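Local coordinates for N-(5'-phosphoribosyl)anthranilate isomerase (Thermococcus kodakarensis, PDB 5LHF), which catalyses the isomerisation of N-(5-phospho-beta-D-ribosyl)anthranilate to 1-(2-carboxyphenylamino)-1-deoxy-D-ribulose 5-phosphate, the third step of tryptophan biosynthesis from chorismate, at residues A89-K94 with Q127-K132. Sequence-based numbering, arbitrary orientation.
Sequences AVNRLK and QYEVDK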
# COMPACT_ATOMS: atom_id res chain seq x y z
N ALA A 89 -9.42 17.25 -2.48
CA ALA A 89 -8.01 17.50 -2.19
C ALA A 89 -7.10 16.49 -2.89
O ALA A 89 -6.03 16.85 -3.39
CB ALA A 89 -7.79 17.48 -0.67
N VAL A 90 -7.51 15.22 -2.93
CA VAL A 90 -6.78 14.23 -3.72
C VAL A 90 -6.66 14.68 -5.17
O VAL A 90 -5.59 14.61 -5.78
CB VAL A 90 -7.45 12.85 -3.60
CG1 VAL A 90 -6.78 11.84 -4.53
CG2 VAL A 90 -7.38 12.35 -2.18
N ASN A 91 -7.76 15.17 -5.75
CA ASN A 91 -7.73 15.61 -7.15
C ASN A 91 -6.85 16.84 -7.34
O ASN A 91 -6.19 16.97 -8.37
CB ASN A 91 -9.15 15.90 -7.64
CG ASN A 91 -9.88 14.65 -8.07
OD1 ASN A 91 -9.35 13.53 -7.98
ND2 ASN A 91 -11.10 14.82 -8.55
N ARG A 92 -6.84 17.76 -6.36
CA ARG A 92 -5.98 18.92 -6.47
C ARG A 92 -4.52 18.51 -6.61
O ARG A 92 -3.76 19.13 -7.37
CB ARG A 92 -6.17 19.86 -5.27
CG ARG A 92 -7.48 20.66 -5.25
CD ARG A 92 -7.42 21.85 -4.27
NE ARG A 92 -6.28 22.71 -4.55
CZ ARG A 92 -5.71 23.54 -3.67
NH1 ARG A 92 -6.17 23.65 -2.43
NH2 ARG A 92 -4.67 24.26 -4.05
N LEU A 93 -4.10 17.46 -5.89
CA LEU A 93 -2.72 17.02 -5.99
C LEU A 93 -2.40 16.48 -7.37
O LEU A 93 -1.32 16.75 -7.91
CB LEU A 93 -2.45 15.96 -4.92
CG LEU A 93 -2.42 16.50 -3.50
CD1 LEU A 93 -2.46 15.34 -2.51
CD2 LEU A 93 -1.14 17.32 -3.29
N LYS A 94 -3.30 15.69 -7.96
CA LYS A 94 -3.04 15.13 -9.29
C LYS A 94 -2.93 16.22 -10.34
O LYS A 94 -2.08 16.14 -11.24
CB LYS A 94 -4.14 14.13 -9.66
CG LYS A 94 -4.23 12.92 -8.74
CD LYS A 94 -5.67 12.46 -8.60
CE LYS A 94 -6.30 12.18 -9.95
NZ LYS A 94 -7.77 11.95 -9.79
N GLN A 127 -16.23 7.33 -4.17
CA GLN A 127 -16.07 8.78 -4.05
C GLN A 127 -14.74 9.29 -4.61
O GLN A 127 -14.61 10.50 -4.82
CB GLN A 127 -16.20 9.20 -2.59
CG GLN A 127 -17.45 8.68 -1.90
CD GLN A 127 -17.59 9.19 -0.48
OE1 GLN A 127 -16.79 10.01 -0.02
NE2 GLN A 127 -18.61 8.71 0.23
N TYR A 128 -13.77 8.41 -4.84
CA TYR A 128 -12.43 8.81 -5.24
C TYR A 128 -12.16 8.47 -6.70
O TYR A 128 -12.73 7.52 -7.25
CB TYR A 128 -11.37 8.15 -4.35
CG TYR A 128 -11.33 8.70 -2.95
CD1 TYR A 128 -10.42 9.69 -2.59
CD2 TYR A 128 -12.21 8.25 -1.97
CE1 TYR A 128 -10.39 10.21 -1.31
CE2 TYR A 128 -12.19 8.77 -0.68
CZ TYR A 128 -11.27 9.75 -0.36
OH TYR A 128 -11.22 10.27 0.91
N GLU A 129 -11.28 9.25 -7.31
CA GLU A 129 -10.73 8.96 -8.63
C GLU A 129 -9.23 8.78 -8.44
O GLU A 129 -8.48 9.76 -8.35
CB GLU A 129 -11.03 10.09 -9.62
CG GLU A 129 -12.49 10.53 -9.65
CD GLU A 129 -12.66 11.98 -10.05
OE1 GLU A 129 -13.01 12.80 -9.18
OE2 GLU A 129 -12.43 12.31 -11.24
N VAL A 130 -8.78 7.52 -8.37
CA VAL A 130 -7.38 7.22 -8.09
C VAL A 130 -6.91 6.09 -9.00
O VAL A 130 -7.72 5.33 -9.55
CB VAL A 130 -7.15 6.85 -6.61
CG1 VAL A 130 -7.22 8.11 -5.76
CG2 VAL A 130 -8.20 5.84 -6.14
N ASP A 131 -5.59 6.01 -9.17
CA ASP A 131 -5.02 4.95 -9.99
C ASP A 131 -5.25 3.59 -9.34
O ASP A 131 -5.56 2.61 -10.03
CB ASP A 131 -3.52 5.21 -10.20
CG ASP A 131 -2.89 4.26 -11.23
OD1 ASP A 131 -3.43 4.15 -12.35
OD2 ASP A 131 -1.85 3.63 -10.91
N LYS A 132 -5.12 3.52 -8.01
CA LYS A 132 -5.08 2.22 -7.34
C LYS A 132 -5.78 2.31 -6.00
O LYS A 132 -5.75 3.34 -5.32
CB LYS A 132 -3.65 1.72 -7.14
CG LYS A 132 -2.98 1.16 -8.39
CD LYS A 132 -1.71 0.39 -8.02
CE LYS A 132 -0.88 -0.02 -9.24
NZ LYS A 132 -1.42 -1.20 -9.96
O HOH W 1 -10.41 11.68 -6.08
O HOH W 2 -9.31 11.56 -12.20
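On the outside of the TIM barrel, Asn91 and Lys94 of helix 87-97 reach across to Glu129 in the loop that leads into strand 132-136. Asn91 ND2 donates a nearly straight hydrogen bond to Glu129 OE1 (2.9 Å, 164°); Glu129 OE1 lies close to the amide plane of Asn91 but is met from above the plane of its own carboxylate, the two planes being 80° apart. The Lys94 chain, bent at chi2 and chi3, curls back so that NZ gives one bond to Glu129 O at 2.7 Å and another to Asn91 OD1 at 2.9 Å. A water accepting from Glu129 N and donating to Asn91 OD1 adds a second link between the amide and the loop. With its oxygen and nitrogen both engaged, the amide is held against rotation.

Helix 87-97 follows strand 78-81, whereas the loop runs from helix 114-126 into strand 132-136; strand 100-106 touches both: Lys94 and Val130 each meet Val101. On this inner side Val90 splits its two methyls, CG1 meeting Val130 CG1 at 4.0 Å and CG2 the edge of the Tyr128 ring at CE1 (3.8 Å). The Tyr128 hydroxyl is hydrogen-bonded to Met85 O, just ahead of the helix.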